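Long-range contacts in TRAP dicarboxylate transporter-DctP subunit (Marinobacter aquaeolei, PDB 4PFI), which probably serves as the periplasmic solute-binding subunit of a TRAP transporter, capturing a substrate, perhaps a dicarboxylate, for uptake across the inner membrane: residues E157-L168 with Q234-F245; Q124-E132 with S275-E283. All blocks are in the same frame, centred on the assembly; numbering follows the deposited sequence.

Interaction 1 (E157-L168 with Q234-F245); sequences EGWMTWTANNPL and QNVLTMARASRF. With NA (sodium ion), chain B.
Strands 161-164 and 236-239 run antiparallel, their axes 4.6 Å apart at 152°, and W162 and T238 exchange backbone hydrogen bonds; the pairing lapses at 240-242, where three waters link M160 O to N of A240, R241 and A242, then resumes as M160 N donates to S243 O and E157 N to F245 O. The W159 indole lies between two arginines. R241 CB stands over one face, 3.8 Å from the six-membered ring centroid, while the R244 guanidinium stacks on the opposite face, planes 28° apart. The extended R244 chain also lays its CG on the ring, and P121 O and E122 O hold its NH1 and NH2. With an alanine at W159, the R244 guanidinium would probably lose its stacking surface and the R241 methylenes the ring face they lie on. M160, a selenomethionine bent at chi2 (-68°) and chi3, brings SE obliquely to F245 CD1, 3.3 Å away, in a Met-aromatic contact. T163 OG1 donates in plane to a lone pair of Q234 OE1 (2.6 Å). N235 N and V236 N reach A164 O from opposite faces of its plane, a classic beta bulge beside the sodium site formed by Q234 O, N235 OD1, G298 O and waters.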
loop_
_atom_site.group_PDB
_atom_site.type_symbol
_atom_site.label_atom_id
_atom_site.label_comp_id
_atom_site.label_asym_id
_atom_site.label_seq_id
_atom_site.Cartn_x
_atom_site.Cartn_y
_atom_site.Cartn_z
ATOM N N GLU A 157 2.769 0.493 -4.710
ATOM C CA GLU A 157 1.850 1.424 -5.398
ATOM C C GLU A 157 2.413 2.839 -5.388
ATOM O O GLU A 157 1.879 3.745 -6.033
ATOM C CB GLU A 157 0.442 1.387 -4.808
ATOM C CG GLU A 157 -0.029 -0.017 -4.549
ATOM C CD GLU A 157 -1.487 -0.109 -4.097
ATOM O OE1 GLU A 157 -1.722 -0.343 -2.887
ATOM O OE2 GLU A 157 -2.404 0.030 -4.946
ATOM N N GLY A 158 3.521 3.027 -4.691
ATOM C CA GLY A 158 4.225 4.284 -4.764
ATOM C C GLY A 158 4.571 4.847 -3.401
ATOM O O GLY A 158 4.070 4.384 -2.373
ATOM N N TRP A 159 5.465 5.826 -3.387
ATOM C CA TRP A 159 5.781 6.550 -2.178
ATOM C C TRP A 159 4.524 7.212 -1.601
ATOM O O TRP A 159 3.806 7.907 -2.326
ATOM C CB TRP A 159 6.790 7.638 -2.520
ATOM C CG TRP A 159 8.200 7.173 -2.599
ATOM C CD1 TRP A 159 9.001 7.176 -3.691
ATOM C CD2 TRP A 159 8.979 6.620 -1.527
ATOM N NE1 TRP A 159 10.241 6.651 -3.374
ATOM C CE2 TRP A 159 10.253 6.307 -2.052
ATOM C CE3 TRP A 159 8.720 6.367 -0.178
ATOM C CZ2 TRP A 159 11.271 5.753 -1.275
ATOM C CZ3 TRP A 159 9.728 5.807 0.593
ATOM C CH2 TRP A 159 10.994 5.513 0.042
HETATM N N MSE A 160 4.262 7.051 -0.307
HETATM C CA MSE A 160 3.209 7.847 0.350
HETATM C C MSE A 160 3.613 9.333 0.262
HETATM O O MSE A 160 4.779 9.674 0.448
HETATM C CB MSE A 160 2.996 7.439 1.808
HETATM C CG MSE A 160 2.518 5.998 1.980
HETATM SE SE MSE A 160 0.698 5.729 1.309
HETATM C CE MSE A 160 -0.318 6.480 2.828
ATOM N N THR A 161 2.654 10.204 -0.014
ATOM C CA THR A 161 2.924 11.626 -0.150
ATOM C C THR A 161 2.011 12.392 0.800
ATOM O O THR A 161 0.886 11.972 1.041
ATOM C CB THR A 161 2.688 12.063 -1.601
ATOM O OG1 THR A 161 3.714 11.497 -2.447
ATOM C CG2 THR A 161 2.706 13.581 -1.719
ATOM N N TRP A 162 2.497 13.473 1.397
ATOM C CA TRP A 162 1.712 14.197 2.392
ATOM C C TRP A 162 1.116 15.464 1.757
ATOM O O TRP A 162 1.778 16.114 0.951
ATOM C CB TRP A 162 2.601 14.629 3.552
ATOM C CG TRP A 162 3.288 13.533 4.290
ATOM C CD1 TRP A 162 3.002 12.215 4.242
ATOM C CD2 TRP A 162 4.368 13.673 5.208
ATOM N NE1 TRP A 162 3.832 11.506 5.091
ATOM C CE2 TRP A 162 4.687 12.386 5.691
ATOM C CE3 TRP A 162 5.109 14.757 5.669
ATOM C CZ2 TRP A 162 5.699 12.159 6.603
ATOM C CZ3 TRP A 162 6.123 14.526 6.581
ATOM C CH2 TRP A 162 6.401 13.242 7.040
ATOM N N THR A 163 -0.120 15.814 2.108
ATOM C CA THR A 163 -0.674 17.111 1.754
ATOM C C THR A 163 -1.179 17.812 3.010
ATOM O O THR A 163 -1.536 17.175 4.007
ATOM C CB THR A 163 -1.865 17.024 0.741
ATOM O OG1 THR A 163 -2.986 16.374 1.340
ATOM C CG2 THR A 163 -1.501 16.250 -0.465
ATOM N N ALA A 164 -1.188 19.136 2.929
ATOM C CA ALA A 164 -1.716 19.988 3.947
ATOM C C ALA A 164 -1.809 21.405 3.368
ATOM O O ALA A 164 -1.544 21.635 2.181
ATOM C CB ALA A 164 -0.820 19.967 5.168
ATOM N N ASN A 165 -2.186 22.352 4.227
ATOM C CA ASN A 165 -2.186 23.745 3.843
ATOM C C ASN A 165 -0.972 24.506 4.358
ATOM O O ASN A 165 -0.996 25.724 4.461
ATOM C CB ASN A 165 -3.503 24.399 4.221
ATOM C CG ASN A 165 -4.579 24.073 3.231
ATOM O OD1 ASN A 165 -4.313 23.981 2.029
ATOM N ND2 ASN A 165 -5.790 23.857 3.712
ATOM N N ASN A 166 0.090 23.761 4.661
ATOM C CA ASN A 166 1.399 24.325 4.970
ATOM C C ASN A 166 2.443 23.250 4.738
ATOM O O ASN A 166 2.095 22.081 4.617
ATOM C CB ASN A 166 1.460 24.830 6.426
ATOM C CG ASN A 166 0.886 23.843 7.417
ATOM O OD1 ASN A 166 -0.317 23.858 7.727
ATOM N ND2 ASN A 166 1.731 22.950 7.900
ATOM N N PRO A 167 3.723 23.629 4.657
ATOM C CA PRO A 167 4.746 22.593 4.458
ATOM C C PRO A 167 4.927 21.764 5.722
ATOM O O PRO A 167 4.665 22.262 6.803
ATOM C CB PRO A 167 6.029 23.385 4.141
ATOM C CG PRO A 167 5.577 24.820 3.892
ATOM C CD PRO A 167 4.304 24.981 4.704
ATOM N N LEU A 168 5.347 20.511 5.580
ATOM C CA LEU A 168 5.535 19.629 6.718
ATOM C C LEU A 168 7.020 19.244 6.776
ATOM O O LEU A 168 7.392 18.119 6.433
ATOM C CB LEU A 168 4.645 18.403 6.584
ATOM C CG LEU A 168 3.140 18.710 6.593
ATOM C CD1 LEU A 168 2.324 17.556 6.038
ATOM C CD2 LEU A 168 2.653 19.057 8.003
ATOM N N GLN A 234 -5.919 21.563 -1.167
ATOM C CA GLN A 234 -4.673 21.582 -0.424
ATOM C C GLN A 234 -3.695 22.560 -1.125
ATOM O O GLN A 234 -3.893 22.931 -2.282
ATOM C CB GLN A 234 -4.071 20.169 -0.295
ATOM C CG GLN A 234 -4.922 19.095 0.413
ATOM C CD GLN A 234 -4.829 19.172 1.937
ATOM O OE1 GLN A 234 -4.223 18.302 2.599
ATOM N NE2 GLN A 234 -5.450 20.197 2.514
ATOM N N ASN A 235 -2.669 22.994 -0.419
ATOM C CA ASN A 235 -1.702 23.973 -0.938
ATOM C C ASN A 235 -0.283 23.421 -1.026
ATOM O O ASN A 235 0.530 23.905 -1.818
ATOM C CB ASN A 235 -1.702 25.234 -0.059
ATOM C CG ASN A 235 -2.909 26.164 -0.340
ATOM O OD1 ASN A 235 -3.532 26.124 -1.403
ATOM N ND2 ASN A 235 -3.198 27.021 0.612
ATOM N N VAL A 236 0.026 22.397 -0.238
ATOM C CA VAL A 236 1.379 21.923 -0.214
ATOM C C VAL A 236 1.444 20.400 -0.245
ATOM O O VAL A 236 0.876 19.724 0.601
ATOM C CB VAL A 236 2.156 22.447 1.031
ATOM C CG1 VAL A 236 3.583 21.950 0.988
ATOM C CG2 VAL A 236 2.102 23.964 1.123
ATOM N N LEU A 237 2.150 19.880 -1.239
ATOM C CA LEU A 237 2.459 18.458 -1.330
ATOM C C LEU A 237 3.869 18.210 -0.772
ATOM O O LEU A 237 4.845 18.671 -1.372
ATOM C CB LEU A 237 2.411 18.058 -2.800
ATOM C CG LEU A 237 2.142 16.588 -3.064
ATOM C CD1 LEU A 237 0.721 16.507 -3.519
ATOM C CD2 LEU A 237 3.066 16.040 -4.114
ATOM N N THR A 238 3.997 17.557 0.384
ATOM C CA THR A 238 5.335 17.311 0.951
ATOM C C THR A 238 5.768 15.850 0.710
ATOM O O THR A 238 5.074 14.921 1.084
ATOM C CB THR A 238 5.420 17.609 2.501
ATOM O OG1 THR A 238 5.132 18.985 2.770
ATOM C CG2 THR A 238 6.788 17.312 3.043
HETATM N N MSE A 239 6.933 15.663 0.111
HETATM C CA MSE A 239 7.419 14.336 -0.203
HETATM C C MSE A 239 8.548 14.014 0.778
HETATM O O MSE A 239 9.671 14.504 0.650
HETATM C CB MSE A 239 7.838 14.295 -1.673
HETATM C CG MSE A 239 6.772 15.060 -2.584
HETATM SE SE MSE A 239 7.027 14.684 -4.459
HETATM C CE MSE A 239 5.451 13.586 -4.813
ATOM N N ALA A 240 8.210 13.245 1.804
ATOM C CA ALA A 240 9.184 12.879 2.830
ATOM C C ALA A 240 9.851 11.556 2.528
ATOM O O ALA A 240 10.846 11.245 3.146
ATOM C CB ALA A 240 8.529 12.789 4.181
ATOM N N ARG A 241 9.304 10.802 1.566
ATOM C CA ARG A 241 9.744 9.434 1.279
ATOM C C ARG A 241 9.930 8.673 2.624
ATOM O O ARG A 241 11.028 8.255 2.975
ATOM C CB ARG A 241 11.017 9.482 0.430
ATOM C CG ARG A 241 10.781 9.898 -1.030
ATOM C CD ARG A 241 12.101 9.882 -1.867
ATOM N NE ARG A 241 13.087 10.804 -1.284
ATOM C CZ ARG A 241 14.309 10.477 -0.863
ATOM N NH1 ARG A 241 14.792 9.232 -0.972
ATOM N NH2 ARG A 241 15.067 11.425 -0.334
ATOM N N ALA A 242 8.845 8.562 3.394
ATOM C CA ALA A 242 8.898 7.939 4.714
ATOM C C ALA A 242 8.445 6.494 4.616
ATOM O O ALA A 242 9.022 5.618 5.240
ATOM C CB ALA A 242 8.044 8.719 5.720
ATOM N N SER A 243 7.418 6.235 3.810
ATOM C CA SER A 243 6.961 4.864 3.577
ATOM C C SER A 243 6.284 4.763 2.225
ATOM O O SER A 243 5.830 5.762 1.651
ATOM C CB SER A 243 5.972 4.428 4.659
ATOM O OG SER A 243 4.921 5.365 4.756
ATOM N N ARG A 244 6.182 3.540 1.735
ATOM C CA ARG A 244 5.518 3.238 0.491
ATOM C C ARG A 244 4.157 2.581 0.708
ATOM O O ARG A 244 3.918 1.928 1.717
ATOM C CB ARG A 244 6.381 2.281 -0.300
ATOM C CG ARG A 244 7.610 2.905 -0.940
ATOM C CD ARG A 244 8.348 1.825 -1.692
ATOM N NE ARG A 244 9.579 2.281 -2.326
ATOM C CZ ARG A 244 10.768 2.250 -1.749
ATOM N NH1 ARG A 244 10.904 1.806 -0.505
ATOM N NH2 ARG A 244 11.833 2.666 -2.411
ATOM N N PHE A 245 3.268 2.747 -0.259
ATOM C CA PHE A 245 2.042 1.959 -0.309
ATOM C C PHE A 245 2.409 0.591 -0.834
ATOM O O PHE A 245 2.839 0.472 -1.970
ATOM C CB PHE A 245 1.088 2.532 -1.342
ATOM C CG PHE A 245 -0.330 2.659 -0.901
ATOM C CD1 PHE A 245 -0.662 2.884 0.434
ATOM C CD2 PHE A 245 -1.356 2.685 -1.858
ATOM C CE1 PHE A 245 -2.005 3.085 0.822
ATOM C CE2 PHE A 245 -2.707 2.892 -1.481
ATOM C CZ PHE A 245 -3.029 3.090 -0.141
HETATM NA NA NA B . -4.168 25.085 -3.389
HETATM O O HOH W 1 5.635 12.084 2.369
HETATM O O HOH W 2 7.160 11.001 -0.386
HETATM O O HOH W 3 6.180 9.196 2.921
HETATM O O HOH W 4 2.597 19.563 2.964
HETATM O O HOH W 5 -4.805 23.725 -5.386
HETATM O O HOH W 6 -6.532 25.231 -2.387
#

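Interaction 2 (Q124-E132 with S275-E283); sequences QEPARRLLE and SEEAWTLQE
With CG anti to the carbonyl carbon, W279 sends its indole from helix 263-296 across to helix 124-132, where R128, its CG turned away from the backbone N at chi1 -166°, lays its first methylenes over one face, on the pyrrole side. R128 CB stands 4.2 Å from the five-membered ring centroid, and CG comes within 3.4 Å of W279 NE1. Q124 runs antiparallel alongside the benzo half, its CG 3.3 Å from W279 CE3, with amide and ring planes 28° apart. L131 CD1 meets the ring edge at CZ2, and A127 CB approaches CH2 obliquely. The tryptophan is a knob in a hole formed by Q124, A127, R128 and L131, joining two helices whose axes approach to 11.0 Å in these segments and run at 137°; R244 and P156 of the underlying strands also touch it. Toward S275 the contact turns polar. S275 OG donates to the anti lone pair of E132 OE2 at 2.6 Å, and the same oxygen receives R128 NH2 in a salt bridge whose hydrogen bond is weak. The bend at chi3 of R128 helps set its guanidinium nearly perpendicular to the indole, where NE and NH1 both grip E125 OE1 side-on, each at 3.0 Å. This network of E125, R128 and E132 probably limits rotation of the guanidinium; E276 OE2 adds a negative charge 4.1 Å from R128 NH2 without a salt bridge.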
loop_
_atom_site.group_PDB
_atom_site.type_symbol
_atom_site.label_atom_id
_atom_site.label_comp_id
_atom_site.label_asym_id
_atom_site.label_seq_id
_atom_site.Cartn_x
_atom_site.Cartn_y
_atom_site.Cartn_z
ATOM N N GLN A 124 15.383 1.787 -4.499
ATOM C CA GLN A 124 14.416 0.884 -5.104
ATOM C C GLN A 124 14.927 -0.543 -5.213
ATOM O O GLN A 124 14.164 -1.485 -5.038
ATOM C CB GLN A 124 14.023 1.376 -6.500
ATOM C CG GLN A 124 12.897 0.547 -7.126
ATOM C CD GLN A 124 12.750 0.744 -8.636
ATOM O OE1 GLN A 124 12.314 1.803 -9.091
ATOM N NE2 GLN A 124 13.106 -0.285 -9.413
ATOM N N GLU A 125 16.203 -0.724 -5.520
ATOM C CA GLU A 125 16.690 -2.076 -5.757
ATOM C C GLU A 125 16.773 -2.938 -4.491
ATOM O O GLU A 125 16.257 -4.062 -4.463
ATOM C CB GLU A 125 18.011 -2.044 -6.512
ATOM C CG GLU A 125 17.815 -1.747 -7.995
ATOM C CD GLU A 125 16.860 -2.730 -8.682
ATOM O OE1 GLU A 125 16.704 -3.871 -8.188
ATOM O OE2 GLU A 125 16.253 -2.360 -9.715
ATOM N N PRO A 126 17.403 -2.414 -3.434
ATOM C CA PRO A 126 17.332 -3.123 -2.152
ATOM C C PRO A 126 15.864 -3.386 -1.752
ATOM O O PRO A 126 15.534 -4.489 -1.348
ATOM C CB PRO A 126 17.999 -2.156 -1.166
ATOM C CG PRO A 126 18.723 -1.152 -1.988
ATOM C CD PRO A 126 18.086 -1.119 -3.338
ATOM N N ALA A 127 14.996 -2.383 -1.892
ATOM C CA ALA A 127 13.590 -2.505 -1.487
ATOM C C ALA A 127 12.885 -3.595 -2.296
ATOM O O ALA A 127 12.136 -4.415 -1.752
ATOM C CB ALA A 127 12.883 -1.184 -1.664
ATOM N N ARG A 128 13.139 -3.610 -3.598
ATOM C CA ARG A 128 12.619 -4.654 -4.459
ATOM C C ARG A 128 13.141 -6.028 -4.003
ATOM O O ARG A 128 12.363 -6.966 -3.840
ATOM C CB ARG A 128 13.031 -4.399 -5.914
ATOM C CG ARG A 128 12.260 -5.231 -6.919
ATOM C CD ARG A 128 12.623 -4.852 -8.344
ATOM N NE ARG A 128 14.019 -5.137 -8.649
ATOM C CZ ARG A 128 14.475 -6.328 -9.027
ATOM N NH1 ARG A 128 15.771 -6.491 -9.286
ATOM N NH2 ARG A 128 13.646 -7.352 -9.145
ATOM N N ARG A 129 14.452 -6.133 -3.785
ATOM C CA ARG A 129 15.065 -7.398 -3.364
ATOM C C ARG A 129 14.365 -7.958 -2.137
ATOM O O ARG A 129 14.092 -9.154 -2.059
ATOM C CB ARG A 129 16.554 -7.217 -3.033
ATOM C CG ARG A 129 17.491 -7.295 -4.229
ATOM C CD ARG A 129 18.983 -7.412 -3.812
ATOM N NE ARG A 129 19.601 -6.106 -3.532
ATOM C CZ ARG A 129 20.120 -5.719 -2.360
ATOM N NH1 ARG A 129 20.125 -6.536 -1.308
ATOM N NH2 ARG A 129 20.649 -4.497 -2.240
ATOM N N LEU A 130 14.108 -7.089 -1.168
ATOM C CA LEU A 130 13.488 -7.490 0.091
ATOM C C LEU A 130 12.095 -8.077 -0.121
ATOM O O LEU A 130 11.812 -9.196 0.312
ATOM C CB LEU A 130 13.397 -6.292 1.030
ATOM C CG LEU A 130 12.871 -6.600 2.426
ATOM C CD1 LEU A 130 13.888 -7.487 3.217
ATOM C CD2 LEU A 130 12.525 -5.280 3.143
ATOM N N LEU A 131 11.231 -7.325 -0.800
ATOM C CA LEU A 131 9.847 -7.752 -1.029
ATOM C C LEU A 131 9.773 -9.061 -1.818
ATOM O O LEU A 131 8.785 -9.783 -1.724
ATOM C CB LEU A 131 9.051 -6.670 -1.770
ATOM C CG LEU A 131 8.753 -5.351 -1.035
ATOM C CD1 LEU A 131 8.104 -4.369 -1.993
ATOM C CD2 LEU A 131 7.865 -5.514 0.200
ATOM N N GLU A 132 10.808 -9.335 -2.609
ATOM C CA GLU A 132 10.872 -10.510 -3.490
ATOM C C GLU A 132 11.487 -11.697 -2.787
ATOM O O GLU A 132 11.351 -12.827 -3.238
ATOM C CB GLU A 132 11.749 -10.218 -4.709
ATOM C CG GLU A 132 11.019 -9.626 -5.881
ATOM C CD GLU A 132 11.946 -9.306 -7.052
ATOM O OE1 GLU A 132 13.120 -9.760 -7.055
ATOM O OE2 GLU A 132 11.493 -8.591 -7.973
ATOM N N SER A 275 6.556 -8.376 -10.455
ATOM C CA SER A 275 7.131 -7.623 -9.351
ATOM C C SER A 275 7.933 -6.434 -9.889
ATOM O O SER A 275 7.747 -5.293 -9.454
ATOM C CB SER A 275 8.047 -8.515 -8.518
ATOM O OG SER A 275 9.057 -7.743 -7.889
ATOM N N GLU A 276 8.801 -6.723 -10.856
ATOM C CA GLU A 276 9.742 -5.759 -11.411
ATOM C C GLU A 276 9.026 -4.722 -12.262
ATOM O O GLU A 276 9.320 -3.518 -12.195
ATOM C CB GLU A 276 10.774 -6.506 -12.260
ATOM C CG GLU A 276 11.868 -5.652 -12.875
ATOM C CD GLU A 276 12.952 -6.495 -13.559
ATOM O OE1 GLU A 276 13.586 -5.972 -14.504
ATOM O OE2 GLU A 276 13.172 -7.672 -13.162
ATOM N N GLU A 277 8.098 -5.195 -13.082
ATOM C CA GLU A 277 7.297 -4.309 -13.917
ATOM C C GLU A 277 6.427 -3.405 -13.035
ATOM O O GLU A 277 6.138 -2.274 -13.388
ATOM C CB GLU A 277 6.426 -5.144 -14.861
ATOM C CG GLU A 277 5.365 -4.359 -15.621
ATOM C CD GLU A 277 5.877 -3.732 -16.913
ATOM O OE1 GLU A 277 7.036 -4.010 -17.310
ATOM O OE2 GLU A 277 5.106 -2.961 -17.539
ATOM N N ALA A 278 6.009 -3.915 -11.883
ATOM C CA ALA A 278 5.186 -3.132 -10.973
ATOM C C ALA A 278 5.953 -1.902 -10.477
ATOM O O ALA A 278 5.376 -0.848 -10.326
ATOM C CB ALA A 278 4.731 -3.980 -9.799
ATOM N N TRP A 279 7.250 -2.047 -10.221
ATOM C CA TRP A 279 8.043 -0.914 -9.787
ATOM C C TRP A 279 8.060 0.146 -10.872
ATOM O O TRP A 279 8.059 1.339 -10.588
ATOM C CB TRP A 279 9.451 -1.329 -9.404
ATOM C CG TRP A 279 9.446 -1.989 -8.070
ATOM C CD1 TRP A 279 9.301 -3.334 -7.813
ATOM C CD2 TRP A 279 9.578 -1.353 -6.795
ATOM N NE1 TRP A 279 9.325 -3.556 -6.463
ATOM C CE2 TRP A 279 9.496 -2.362 -5.814
ATOM C CE3 TRP A 279 9.765 -0.032 -6.385
ATOM C CZ2 TRP A 279 9.599 -2.092 -4.453
ATOM C CZ3 TRP A 279 9.854 0.238 -5.021
ATOM C CH2 TRP A 279 9.775 -0.785 -4.077
ATOM N N THR A 280 8.011 -0.295 -12.119
ATOM C CA THR A 280 8.066 0.638 -13.228
ATOM C C THR A 280 6.700 1.252 -13.519
ATOM O O THR A 280 6.613 2.414 -13.867
ATOM C CB THR A 280 8.615 -0.036 -14.489
ATOM O OG1 THR A 280 9.974 -0.441 -14.252
ATOM C CG2 THR A 280 8.544 0.929 -15.693
ATOM N N LEU A 281 5.635 0.476 -13.371
ATOM C CA LEU A 281 4.294 0.988 -13.607
ATOM C C LEU A 281 3.969 2.072 -12.596
ATOM O O LEU A 281 3.384 3.103 -12.937
ATOM C CB LEU A 281 3.271 -0.128 -13.462
ATOM C CG LEU A 281 3.166 -1.085 -14.652
ATOM C CD1 LEU A 281 2.417 -2.349 -14.246
ATOM C CD2 LEU A 281 2.475 -0.390 -15.832
ATOM N N GLN A 282 4.357 1.869 -11.346
ATOM C CA GLN A 282 3.932 2.823 -10.344
ATOM C C GLN A 282 4.753 4.100 -10.460
ATOM O O GLN A 282 4.199 5.182 -10.310
ATOM C CB GLN A 282 3.939 2.243 -8.916
ATOM C CG GLN A 282 5.293 1.866 -8.384
ATOM C CD GLN A 282 6.095 3.073 -7.985
ATOM O OE1 GLN A 282 5.568 4.179 -7.905
ATOM N NE2 GLN A 282 7.377 2.879 -7.753
ATOM N N GLU A 283 6.055 3.988 -10.735
ATOM C CA GLU A 283 6.900 5.186 -10.876
ATOM C C GLU A 283 6.327 6.100 -11.967
ATOM O O GLU A 283 6.186 7.310 -11.772
ATOM C CB GLU A 283 8.352 4.813 -11.232
ATOM C CG GLU A 283 9.302 6.024 -11.312
ATOM C CD GLU A 283 10.741 5.651 -11.640
ATOM O OE1 GLU A 283 11.006 4.464 -11.911
ATOM O OE2 GLU A 283 11.619 6.548 -11.632
#

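The centres of the two interactions lie about 20 Å apart, yet their ends touch. R244 connects them: its NE lies 3.4 Å from W279 CZ3 and its NH1 3.8 Å from A127 CB, so this arginine packs against the indoles of both contacts. Q282 also reaches back, with OE1 3.4 Å from G158 CA. Along the chain the order is 124-132, 157-168, 234-245, 275-283, so both partners of interaction 1 fall between those of interaction 2. The strands of interaction 1 belong to the mixed sheet; helix 263-296 packs on strands 149-164 and 244-252, and A127 and L131 of helix 124-132 touch strand 244-252, so both helices pack on the sheet that interaction 1 helps build.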